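Local coordinates for hemin ABC transporter, periplasmic hemin-binding protein HutB (Vibrio cholerae, PDB 5KHL), which probably captures heme in the periplasm and delivers it to an inner-membrane ABC transporter for uptake into the cell, at residues V20-A25 and T74-S79; V42-E47 and V57-R62; N139-K144 and E261-Q266. One frame throughout, in Å; residues are numbered along the deposited sequence.

Contact 1: residues V20-A25 and T74-S79; sequences VSAGSA and THLIGS
V20 sends CG1 anti to its backbone N (chi1 177°) and L76 turns CG the same way (chi1 164°), which brings the two branches together on one face of the sheet, V20 CG1 lying 3.7 Å from L76 CD1. The end of the L76 side chain comes nearer segment 20-25, and the same CD1 methyl also meets A22 CB at 3.8 Å, so one leucine branch bridges two residues there. L63 and M82 add further apolar cover to L76. S21 and I77 lie on the other face, where S21 OG bonds to T27 OG1 and I77 packs on helices 24-32 and 107-120. Between these layers the backbones run parallel and share three hydrogen bonds. V20 uses both of its polar backbone atoms: its N donates to H75 O at 2.9 Å, and its O receives I77 N at 2.9 Å in a nearly straight bond of 174°. A22 N then closes on I77 O at 2.7 Å, just before the chain turns away through G23, the N-cap residue of helix 24-32. G78 lets A22 come close, its CA 4.1 Å from A22 CB. This is the pairing of strands 19-21 and 75-78 inside the four-stranded parallel sheet of the N-terminal lobe, with helix 24-32 starting just past the C-terminal end of strand 19-21, as in the alpha/beta lobes of periplasmic binding proteins.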
ATOM      1  N   VAL A  20     -17.232   9.661   2.256  1.00 49.71           N
ATOM      2  CA  VAL A  20     -16.471   8.867   3.201  1.00 39.37           C
ATOM      3  C   VAL A  20     -15.476   7.990   2.459  1.00 38.69           C
ATOM      4  O   VAL A  20     -15.852   7.056   1.746  1.00 39.87           O
ATOM      5  CB  VAL A  20     -17.353   7.980   4.061  1.00 53.48           C
ATOM      6  CG1 VAL A  20     -16.471   7.104   4.986  1.00 37.57           C
ATOM      7  CG2 VAL A  20     -18.347   8.837   4.876  1.00 42.38           C
ATOM      8  N   SER A  21     -14.198   8.308   2.603  1.00 40.26           N
ATOM      9  CA  SER A  21     -13.172   7.464   2.024  1.00 42.62           C
ATOM     10  C   SER A  21     -12.762   6.387   3.017  1.00 42.44           C
ATOM     11  O   SER A  21     -12.314   6.689   4.130  1.00 48.86           O
ATOM     12  CB  SER A  21     -11.973   8.287   1.596  1.00 35.97           C
ATOM     13  OG  SER A  21     -10.887   7.419   1.420  1.00 40.99           O
ATOM     14  N   ALA A  22     -12.922   5.131   2.609  1.00 34.35           N
ATOM     15  CA  ALA A  22     -12.802   4.011   3.527  1.00 41.62           C
ATOM     16  C   ALA A  22     -11.451   3.312   3.420  1.00 42.37           C
ATOM     17  O   ALA A  22     -11.245   2.246   4.002  1.00 41.21           O
ATOM     18  CB  ALA A  22     -13.899   3.035   3.287  1.00 37.75           C
ATOM     19  N   GLY A  23     -10.534   3.918   2.676  1.00 44.65           N
ATOM     20  CA  GLY A  23      -9.221   3.335   2.475  1.00 30.50           C
ATOM     21  C   GLY A  23      -8.160   4.342   2.095  1.00 37.60           C
ATOM     22  O   GLY A  23      -8.411   5.267   1.307  1.00 35.47           O
ATOM     23  N   SER A  24      -6.972   4.148   2.667  1.00 37.52           N
ATOM     24  CA  SER A  24      -5.787   4.957   2.382  1.00 38.61           C
ATOM     25  C   SER A  24      -5.570   5.176   0.867  1.00 45.49           C
ATOM     26  O   SER A  24      -5.318   6.299   0.421  1.00 49.70           O
ATOM     27  CB  SER A  24      -4.553   4.300   3.016  1.00 31.88           C
ATOM     28  OG  SER A  24      -3.418   5.137   2.913  1.00 45.38           O
ATOM     29  N   ALA A  25      -5.677   4.106   0.086  1.00 38.31           N
ATOM     30  CA  ALA A  25      -5.498   4.181  -1.358  1.00 38.25           C
ATOM     31  C   ALA A  25      -6.575   5.053  -2.000  1.00 41.63           C
ATOM     32  O   ALA A  25      -6.333   5.678  -3.026  1.00 41.15           O
ATOM     33  CB  ALA A  25      -5.522   2.777  -1.979  1.00 30.04           C
ATOM     34  N   THR A  74     -22.758  11.188   0.822  1.00 58.87           N
ATOM     35  CA  THR A  74     -23.382  10.832  -0.445  1.00 61.54           C
ATOM     36  C   THR A  74     -22.685   9.622  -1.054  1.00 60.56           C
ATOM     37  O   THR A  74     -23.271   8.873  -1.841  1.00 68.05           O
ATOM     38  CB  THR A  74     -23.335  11.996  -1.413  1.00 64.51           C
ATOM     39  OG1 THR A  74     -21.967  12.308  -1.696  1.00 60.81           O
ATOM     40  CG2 THR A  74     -23.999  13.205  -0.774  1.00 66.38           C
ATOM     41  N   HIS A  75     -21.427   9.436  -0.673  1.00 54.62           N
ATOM     42  CA  HIS A  75     -20.646   8.317  -1.150  1.00 51.65           C
ATOM     43  C   HIS A  75     -19.903   7.651  -0.013  1.00 55.91           C
ATOM     44  O   HIS A  75     -19.451   8.312   0.939  1.00 46.88           O
ATOM     45  CB  HIS A  75     -19.644   8.771  -2.206  1.00 51.13           C
ATOM     46  CG  HIS A  75     -20.273   9.387  -3.409  1.00 56.12           C
ATOM     47  ND1 HIS A  75     -20.468   8.700  -4.590  1.00 68.92           N
ATOM     48  CD2 HIS A  75     -20.756  10.636  -3.623  1.00 62.56           C
ATOM     49  CE1 HIS A  75     -21.046   9.493  -5.473  1.00 73.31           C
ATOM     50  NE2 HIS A  75     -21.229  10.675  -4.909  1.00 77.65           N
ATOM     51  N   LEU A  76     -19.805   6.332  -0.111  1.00 45.54           N
ATOM     52  CA  LEU A  76     -18.854   5.576   0.673  1.00 41.77           C
ATOM     53  C   LEU A  76     -18.009   4.850  -0.332  1.00 44.67           C
ATOM     54  O   LEU A  76     -18.516   4.015  -1.087  1.00 48.17           O
ATOM     55  CB  LEU A  76     -19.521   4.588   1.622  1.00 42.81           C
ATOM     56  CG  LEU A  76     -18.579   3.520   2.181  1.00 40.30           C
ATOM     57  CD1 LEU A  76     -17.516   4.135   3.095  1.00 41.38           C
ATOM     58  CD2 LEU A  76     -19.341   2.453   2.918  1.00 45.28           C
ATOM     59  N   ILE A  77     -16.725   5.187  -0.357  1.00 43.24           N
ATOM     60  CA  ILE A  77     -15.815   4.628  -1.327  1.00 41.79           C
ATOM     61  C   ILE A  77     -14.747   3.803  -0.627  1.00 39.02           C
ATOM     62  O   ILE A  77     -14.050   4.288   0.262  1.00 35.63           O
ATOM     63  CB  ILE A  77     -15.146   5.738  -2.180  1.00 43.29           C
ATOM     64  CG1 ILE A  77     -16.195   6.625  -2.838  1.00 44.70           C
ATOM     65  CG2 ILE A  77     -14.255   5.140  -3.259  1.00 41.84           C
ATOM     66  CD1 ILE A  77     -15.610   7.907  -3.426  1.00 45.49           C
ATOM     67  N   GLY A  78     -14.587   2.561  -1.054  1.00 39.09           N
ATOM     68  CA  GLY A  78     -13.493   1.764  -0.543  1.00 37.29           C
ATOM     69  C   GLY A  78     -13.293   0.492  -1.328  1.00 42.79           C
ATOM     70  O   GLY A  78     -13.860   0.323  -2.415  1.00 41.44           O
ATOM     71  N   SER A  79     -12.475  -0.404  -0.784  1.00 37.96           N
ATOM     72  CA  SER A  79     -12.185  -1.669  -1.444  1.00 45.07           C
ATOM     73  C   SER A  79     -13.311  -2.656  -1.202  1.00 51.51           C
ATOM     74  O   SER A  79     -14.256  -2.364  -0.488  1.00 56.64           O
ATOM     75  CB  SER A  79     -10.872  -2.262  -0.951  1.00 37.30           C
ATOM     76  OG  SER A  79     -11.027  -2.800   0.345  1.00 42.29           O
TER

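Contact 2: residues V42-E47 and V57-R62; sequences VDVTSE and VGYHRR
V44 sets a methyl squarely on the ring of Y59: CG2 sits 3.5 Å from the ring centroid and 11° off its normal, a CH-pi contact over the middle of one face. V44 also holds the backbone link, its N donating to G58 O at 2.9 Å, and both V44 methyls pack on the same oxygen, CG1 at 3.4 Å from G58 O. This half, although close, lies on the outside, where V44 and Y59 are both exposed. The buried side belongs to D43, whose CB packs on G58 O at 3.5 Å, at the head of a type I beta turn running to S46. Its CG stands between the backbone N and the carbonyl carbon (chi1 71°), which folds the carboxylate back over the turn: OD2 accepts T45 N at 2.9 Å, making an Asx turn, while OD1 takes S46 OG nearly along its C-O axis. T45 OG1 and S46 OG reach on to S24 N and T27 OG1, tying the turn that follows strand 39-42 to the start of helix 24-32. V57 CB packs against V42 O at 3.3 Å, and V57 leans on V20 and L63. Toward H60 the fit is slacker: D43 OD2 lies near the plane of the imidazole, at its edge, but 4.4 Å from H60 ND1. H60 NE2 instead bonds weakly to E81, the salt-bridge partner of the exposed R61.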
ATOM      1  N   VAL A  42     -12.685   9.958   6.796  1.00 40.74           N
ATOM      2  CA  VAL A  42     -11.722   9.008   6.263  1.00 42.03           C
ATOM      3  C   VAL A  42     -11.610   7.844   7.235  1.00 47.60           C
ATOM      4  O   VAL A  42     -12.164   7.892   8.320  1.00 47.84           O
ATOM      5  CB  VAL A  42     -10.329   9.645   6.050  1.00 38.21           C
ATOM      6  CG1 VAL A  42     -10.459  10.945   5.300  1.00 32.98           C
ATOM      7  CG2 VAL A  42      -9.626   9.892   7.379  1.00 32.16           C
ATOM      8  N   ASP A  43     -10.891   6.797   6.852  1.00 47.87           N
ATOM      9  CA  ASP A  43     -10.750   5.634   7.717  1.00 37.87           C
ATOM     10  C   ASP A  43      -9.485   5.791   8.557  1.00 32.08           C
ATOM     11  O   ASP A  43      -8.759   6.753   8.372  1.00 47.90           O
ATOM     12  CB  ASP A  43     -10.694   4.358   6.885  1.00 31.73           C
ATOM     13  CG  ASP A  43      -9.393   4.240   6.123  1.00 41.27           C
ATOM     14  OD1 ASP A  43      -9.174   5.055   5.212  1.00 37.11           O
ATOM     15  OD2 ASP A  43      -8.583   3.358   6.444  1.00 33.83           O
ATOM     16  N   VAL A  44      -9.210   4.854   9.460  1.00 38.01           N
ATOM     17  CA  VAL A  44      -8.038   4.968  10.329  1.00 57.15           C
ATOM     18  C   VAL A  44      -6.712   4.981   9.561  1.00 57.04           C
ATOM     19  O   VAL A  44      -5.774   5.679   9.968  1.00 58.58           O
ATOM     20  CB  VAL A  44      -7.975   3.829  11.369  1.00 59.91           C
ATOM     21  CG1 VAL A  44      -9.103   3.973  12.384  1.00 65.37           C
ATOM     22  CG2 VAL A  44      -8.023   2.469  10.680  1.00 63.48           C
ATOM     23  N   THR A  45      -6.638   4.220   8.461  1.00 40.69           N
ATOM     24  CA  THR A  45      -5.397   4.092   7.673  1.00 43.00           C
ATOM     25  C   THR A  45      -5.129   5.292   6.763  1.00 41.55           C
ATOM     26  O   THR A  45      -4.044   5.409   6.204  1.00 43.11           O
ATOM     27  CB  THR A  45      -5.375   2.800   6.759  1.00 39.36           C
ATOM     28  OG1 THR A  45      -6.286   2.936   5.654  1.00 41.84           O
ATOM     29  CG2 THR A  45      -5.728   1.561   7.532  1.00 34.30           C
ATOM     30  N   SER A  46      -6.118   6.170   6.603  1.00 42.63           N
ATOM     31  CA  SER A  46      -5.984   7.299   5.684  1.00 39.45           C
ATOM     32  C   SER A  46      -5.222   8.431   6.322  1.00 43.45           C
ATOM     33  O   SER A  46      -5.308   8.639   7.517  1.00 43.65           O
ATOM     34  CB  SER A  46      -7.348   7.811   5.219  1.00 32.66           C
ATOM     35  OG  SER A  46      -7.902   6.974   4.228  1.00 40.37           O
ATOM     36  N   GLU A  47      -4.466   9.157   5.507  1.00 63.35           N
ATOM     37  CA  GLU A  47      -3.750  10.335   5.976  1.00 69.29           C
ATOM     38  C   GLU A  47      -4.234  11.586   5.269  1.00 68.43           C
ATOM     39  O   GLU A  47      -4.341  11.636   4.039  1.00 62.65           O
ATOM     40  CB  GLU A  47      -2.253  10.159   5.797  1.00 78.51           C
ATOM     41  CG  GLU A  47      -1.667   9.351   6.928  1.00 92.29           C
ATOM     42  CD  GLU A  47      -0.546   8.456   6.467  1.00102.58           C
ATOM     43  OE1 GLU A  47       0.379   8.263   7.279  1.00111.82           O
ATOM     44  OE2 GLU A  47      -0.587   7.953   5.310  1.00 96.13           O
ATOM     45  N   VAL A  57     -13.455   6.891  11.008  1.00 51.26           N
ATOM     46  CA  VAL A  57     -14.625   6.130  10.691  1.00 49.46           C
ATOM     47  C   VAL A  57     -14.257   4.706  11.077  1.00 49.14           C
ATOM     48  O   VAL A  57     -15.062   3.782  11.022  1.00 47.82           O
ATOM     49  CB  VAL A  57     -14.995   6.394   9.199  1.00 45.05           C
ATOM     50  CG1 VAL A  57     -15.261   5.137   8.404  1.00 48.51           C
ATOM     51  CG2 VAL A  57     -16.119   7.433   9.089  1.00 32.46           C
ATOM     52  N   GLY A  58     -13.030   4.587  11.570  1.00 37.88           N
ATOM     53  CA  GLY A  58     -12.550   3.344  12.113  1.00 42.96           C
ATOM     54  C   GLY A  58     -11.956   2.487  11.010  1.00 44.24           C
ATOM     55  O   GLY A  58     -11.381   2.987  10.048  1.00 41.41           O
ATOM     56  N   TYR A  59     -12.102   1.185  11.169  1.00 40.15           N
ATOM     57  CA  TYR A  59     -11.525   0.209  10.262  1.00 46.84           C
ATOM     58  C   TYR A  59     -12.577  -0.215   9.250  1.00 41.51           C
ATOM     59  O   TYR A  59     -13.699  -0.557   9.629  1.00 38.69           O
ATOM     60  CB  TYR A  59     -10.990  -0.992  11.046  1.00 46.03           C
ATOM     61  CG  TYR A  59      -9.762  -0.652  11.864  1.00 57.62           C
ATOM     62  CD1 TYR A  59      -8.556  -1.309  11.652  1.00 67.63           C
ATOM     63  CD2 TYR A  59      -9.803   0.337  12.840  1.00 56.73           C
ATOM     64  CE1 TYR A  59      -7.432  -0.996  12.398  1.00 62.89           C
ATOM     65  CE2 TYR A  59      -8.692   0.656  13.577  1.00 55.56           C
ATOM     66  CZ  TYR A  59      -7.508  -0.012  13.356  1.00 61.34           C
ATOM     67  OH  TYR A  59      -6.394   0.310  14.098  1.00 63.00           O
ATOM     68  N   HIS A  60     -12.213  -0.185   7.966  1.00 35.96           N
ATOM     69  CA  HIS A  60     -13.198  -0.351   6.898  1.00 36.35           C
ATOM     70  C   HIS A  60     -13.845  -1.733   6.931  1.00 39.88           C
ATOM     71  O   HIS A  60     -14.884  -1.948   6.307  1.00 47.91           O
ATOM     72  CB  HIS A  60     -12.568  -0.087   5.528  1.00 44.32           C
ATOM     73  CG  HIS A  60     -11.441  -1.009   5.185  1.00 51.13           C
ATOM     74  ND1 HIS A  60     -10.119  -0.681   5.412  1.00 53.94           N
ATOM     75  CD2 HIS A  60     -11.427  -2.241   4.627  1.00 52.28           C
ATOM     76  CE1 HIS A  60      -9.348  -1.671   5.012  1.00 42.91           C
ATOM     77  NE2 HIS A  60     -10.119  -2.636   4.532  1.00 43.61           N
ATOM     78  N   ARG A  61     -13.243  -2.658   7.677  1.00 45.43           N
ATOM     79  CA  ARG A  61     -13.831  -3.978   7.883  1.00 55.30           C
ATOM     80  C   ARG A  61     -14.894  -3.960   8.984  1.00 56.93           C
ATOM     81  O   ARG A  61     -15.575  -4.949   9.217  1.00 60.61           O
ATOM     82  CB  ARG A  61     -12.752  -4.995   8.240  1.00 57.17           C
ATOM     83  CG  ARG A  61     -12.072  -5.634   7.068  1.00 65.04           C
ATOM     84  CD  ARG A  61     -10.927  -6.508   7.548  1.00 74.27           C
ATOM     85  NE  ARG A  61      -9.630  -5.881   7.294  1.00 81.34           N
ATOM     86  CZ  ARG A  61      -8.941  -6.023   6.165  1.00 80.87           C
ATOM     87  NH1 ARG A  61      -9.427  -6.780   5.192  1.00 80.30           N
ATOM     88  NH2 ARG A  61      -7.767  -5.422   6.011  1.00 77.91           N
ATOM     89  N   ARG A  62     -15.016  -2.831   9.667  1.00 44.08           N
ATOM     90  CA  ARG A  62     -15.944  -2.698  10.783  1.00 45.89           C
ATOM     91  C   ARG A  62     -16.517  -1.291  10.797  1.00 49.99           C
ATOM     92  O   ARG A  62     -16.325  -0.513  11.744  1.00 43.17           O
ATOM     93  CB  ARG A  62     -15.252  -3.039  12.106  1.00 47.54           C
ATOM     94  CG  ARG A  62     -15.223  -4.529  12.361  1.00 60.61           C
ATOM     95  CD  ARG A  62     -14.013  -4.989  13.122  1.00 71.50           C
ATOM     96  NE  ARG A  62     -13.910  -6.444  13.054  1.00 81.73           N
ATOM     97  CZ  ARG A  62     -13.288  -7.198  13.953  1.00 87.01           C
ATOM     98  NH1 ARG A  62     -12.710  -6.637  15.006  1.00 87.67           N
ATOM     99  NH2 ARG A  62     -13.241  -8.515  13.800  1.00 89.85           N
TER

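Contact 3: residues N139-K144 and E261-Q266; sequences NALQAK and EAQRIQ
L141 is the first residue of segment 139-144 to reach across, and it does so with both branches. Its CG stands anti to its own carbonyl carbon, and from there the branches spread over helix 256-269. CD1 meets A262 CB at 3.9 Å, while CD2 lies against the backbone of the same helix, 3.7 Å from Q263 N. Q263 crosses L141 at about a right angle, its CG 4.1 Å from L141 CG, so the leucine is met by an alanine and by the aliphatic part of a glutamine. The carbonyl of L141 has a polar role as well. Q266 stretches out a fully extended chain (chi1 -176°) and points NE2 at L141 O, 3.0 Å away, in a practically straight bond of 177° that lies in the plane of its own amide. L141 O also accepts K144 N, at the C-terminal end of its helix, the two donors arriving from opposite faces of the carbonyl plane. Q266 NE2 has a second acceptor in I179 O, so this buried amide joins the end of helix 125-143 to the chain just after helix 171-178. Further on, K144 lies obliquely across Q266: its CD approaches Q266 OE1 at 3.2 Å, and its CB flanks the amide, before the chain bends at its end and leads away. I175 and I179 close over A262 from the side of helix 171-178. The two helix segments run nearly parallel, 22° apart, with their axes 10.5 Å from each other at the closest. Here the end of the long helix 125-143 packs onto the C-terminal helix of the second lobe; a long helix joining two lobes is the hallmark of the heme, siderophore and vitamin B12 class of periplasmic binding proteins.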
ATOM      1  N   ASN A 139       8.212   4.519 -15.508  1.00 58.87           N
ATOM      2  CA  ASN A 139       9.227   4.442 -16.560  1.00 56.54           C
ATOM      3  C   ASN A 139      10.592   4.890 -16.043  1.00 55.16           C
ATOM      4  O   ASN A 139      11.612   4.237 -16.306  1.00 50.13           O
ATOM      5  CB  ASN A 139       8.805   5.278 -17.775  1.00 57.16           C
ATOM      6  CG  ASN A 139       7.633   4.663 -18.538  1.00 67.43           C
ATOM      7  OD1 ASN A 139       7.590   3.456 -18.766  1.00 72.15           O
ATOM      8  ND2 ASN A 139       6.673   5.498 -18.925  1.00 70.24           N
ATOM      9  N   ALA A 140      10.603   5.993 -15.294  1.00 53.24           N
ATOM     10  CA  ALA A 140      11.819   6.453 -14.609  1.00 50.32           C
ATOM     11  C   ALA A 140      12.403   5.360 -13.703  1.00 50.26           C
ATOM     12  O   ALA A 140      13.611   5.117 -13.731  1.00 49.85           O
ATOM     13  CB  ALA A 140      11.541   7.714 -13.807  1.00 50.39           C
ATOM     14  N   LEU A 141      11.550   4.689 -12.927  1.00 43.67           N
ATOM     15  CA  LEU A 141      11.997   3.559 -12.111  1.00 44.58           C
ATOM     16  C   LEU A 141      12.543   2.401 -12.969  1.00 48.36           C
ATOM     17  O   LEU A 141      13.627   1.865 -12.706  1.00 44.93           O
ATOM     18  CB  LEU A 141      10.858   3.054 -11.222  1.00 37.59           C
ATOM     19  CG  LEU A 141      10.693   3.803  -9.891  1.00 55.91           C
ATOM     20  CD1 LEU A 141       9.277   3.677  -9.353  1.00 45.89           C
ATOM     21  CD2 LEU A 141      11.694   3.330  -8.838  1.00 36.87           C
ATOM     22  N   GLN A 142      11.781   2.025 -13.992  1.00 53.17           N
ATOM     23  CA  GLN A 142      12.139   0.913 -14.868  1.00 55.71           C
ATOM     24  C   GLN A 142      13.395   1.249 -15.678  1.00 61.37           C
ATOM     25  O   GLN A 142      14.230   0.380 -15.913  1.00 60.35           O
ATOM     26  CB  GLN A 142      10.942   0.545 -15.770  1.00 46.10           C
ATOM     27  CG  GLN A 142       9.860  -0.251 -15.009  1.00 43.43           C
ATOM     28  CD  GLN A 142       8.532  -0.428 -15.755  1.00 52.48           C
ATOM     29  OE1 GLN A 142       8.173   0.356 -16.635  1.00 62.63           O
ATOM     30  NE2 GLN A 142       7.795  -1.462 -15.389  1.00 43.12           N
ATOM     31  N   ALA A 143      13.557   2.520 -16.044  1.00 61.41           N
ATOM     32  CA  ALA A 143      14.759   2.959 -16.753  1.00 59.36           C
ATOM     33  C   ALA A 143      16.035   2.650 -15.983  1.00 68.45           C
ATOM     34  O   ALA A 143      17.069   2.395 -16.584  1.00 78.99           O
ATOM     35  CB  ALA A 143      14.694   4.455 -17.062  1.00 61.00           C
ATOM     36  N   LYS A 144      15.976   2.680 -14.654  1.00 79.07           N
ATOM     37  CA  LYS A 144      17.182   2.449 -13.848  1.00 73.25           C
ATOM     38  C   LYS A 144      17.426   0.965 -13.559  1.00 68.05           C
ATOM     39  O   LYS A 144      18.329   0.620 -12.809  1.00 70.48           O
ATOM     40  CB  LYS A 144      17.107   3.214 -12.521  1.00 70.67           C
ATOM     41  CG  LYS A 144      17.036   4.731 -12.630  1.00 78.99           C
ATOM     42  CD  LYS A 144      17.045   5.343 -11.220  1.00 79.83           C
ATOM     43  CE  LYS A 144      16.759   6.836 -11.213  1.00 78.03           C
ATOM     44  NZ  LYS A 144      18.022   7.619 -11.084  1.00 87.15           N
ATOM     45  N   GLU A 261       8.027   5.604  -2.316  1.00 39.01           N
ATOM     46  CA  GLU A 261       8.901   4.689  -1.574  1.00 39.22           C
ATOM     47  C   GLU A 261       9.821   3.905  -2.482  1.00 41.52           C
ATOM     48  O   GLU A 261      10.993   3.738  -2.176  1.00 39.69           O
ATOM     49  CB  GLU A 261       8.089   3.686  -0.753  1.00 38.46           C
ATOM     50  CG  GLU A 261       7.460   4.276   0.473  1.00 48.99           C
ATOM     51  CD  GLU A 261       8.488   4.860   1.401  1.00 44.41           C
ATOM     52  OE1 GLU A 261       8.862   4.166   2.366  1.00 43.12           O
ATOM     53  OE2 GLU A 261       8.923   6.006   1.163  1.00 43.40           O
ATOM     54  N   ALA A 262       9.269   3.410  -3.587  1.00 36.99           N
ATOM     55  CA  ALA A 262      10.035   2.612  -4.544  1.00 43.33           C
ATOM     56  C   ALA A 262      11.235   3.393  -5.053  1.00 38.36           C
ATOM     57  O   ALA A 262      12.344   2.866  -5.056  1.00 44.52           O
ATOM     58  CB  ALA A 262       9.143   2.152  -5.715  1.00 35.52           C
ATOM     59  N   GLN A 263      11.009   4.641  -5.472  1.00 39.81           N
ATOM     60  CA  GLN A 263      12.100   5.536  -5.882  1.00 50.53           C
ATOM     61  C   GLN A 263      13.108   5.677  -4.767  1.00 47.30           C
ATOM     62  O   GLN A 263      14.311   5.488  -4.973  1.00 45.63           O
ATOM     63  CB  GLN A 263      11.601   6.938  -6.253  1.00 55.36           C
ATOM     64  CG  GLN A 263      10.646   7.031  -7.422  1.00 65.00           C
ATOM     65  CD  GLN A 263      10.158   8.460  -7.645  1.00 81.75           C
ATOM     66  OE1 GLN A 263      10.951   9.400  -7.646  1.00 94.02           O
ATOM     67  NE2 GLN A 263       8.849   8.625  -7.817  1.00 84.18           N
ATOM     68  N   ARG A 264      12.600   6.014  -3.585  1.00 43.41           N
ATOM     69  CA  ARG A 264      13.449   6.260  -2.430  1.00 44.17           C
ATOM     70  C   ARG A 264      14.284   5.033  -2.101  1.00 48.64           C
ATOM     71  O   ARG A 264      15.447   5.160  -1.741  1.00 55.25           O
ATOM     72  CB  ARG A 264      12.627   6.672  -1.207  1.00 44.47           C
ATOM     73  CG  ARG A 264      13.514   7.033  -0.012  1.00 47.22           C
ATOM     74  CD  ARG A 264      12.715   7.271   1.254  1.00 54.41           C
ATOM     75  NE  ARG A 264      11.952   6.087   1.634  1.00 53.92           N
ATOM     76  CZ  ARG A 264      12.429   5.093   2.370  1.00 52.52           C
ATOM     77  NH1 ARG A 264      13.670   5.130   2.826  1.00 57.52           N
ATOM     78  NH2 ARG A 264      11.660   4.060   2.648  1.00 44.78           N
ATOM     79  N   ILE A 265      13.709   3.844  -2.247  1.00 50.25           N
ATOM     80  CA  ILE A 265      14.448   2.618  -1.946  1.00 47.43           C
ATOM     81  C   ILE A 265      15.401   2.217  -3.087  1.00 48.94           C
ATOM     82  O   ILE A 265      16.492   1.721  -2.836  1.00 61.57           O
ATOM     83  CB  ILE A 265      13.494   1.457  -1.627  1.00 49.94           C
ATOM     84  CG1 ILE A 265      12.619   1.819  -0.429  1.00 49.70           C
ATOM     85  CG2 ILE A 265      14.284   0.177  -1.286  1.00 53.80           C
ATOM     86  CD1 ILE A 265      11.413   0.958  -0.283  1.00 46.36           C
ATOM     87  N   GLN A 266      15.023   2.462  -4.334  1.00 42.52           N
ATOM     88  CA  GLN A 266      15.918   2.158  -5.468  1.00 49.98           C
ATOM     89  C   GLN A 266      17.229   2.937  -5.370  1.00 49.23           C
ATOM     90  O   GLN A 266      18.292   2.445  -5.737  1.00 52.92           O
ATOM     91  CB  GLN A 266      15.224   2.459  -6.804  1.00 42.85           C
ATOM     92  CG  GLN A 266      16.035   2.090  -8.031  1.00 54.50           C
ATOM     93  CD  GLN A 266      15.299   2.388  -9.350  1.00 58.20           C
ATOM     94  OE1 GLN A 266      14.950   3.535  -9.637  1.00 58.43           O
ATOM     95  NE2 GLN A 266      15.065   1.351 -10.148  1.00 59.75           N
TER

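Overall arrangement
From the N terminus, strand 19-21 leads into contact 1, which closes a loop of 48 intervening residues when strand 75-78 pairs beside it. Within that loop lies contact 2, a smaller closure with nine residues between its segments, following strand 39-42. The two touch, their centres 9 Å apart: G23 N packs against D43 OD1, and H60 packs on A22, so strand ends, helix start and turns form one corner of the N-terminal lobe. Contact 3 comes later in series, spanning 116 residues to join helix 125-143 to helix 256-269. It lies on the opposite side of the chain's centre, about 28 Å from contact 1 between centres, and touches neither of the others.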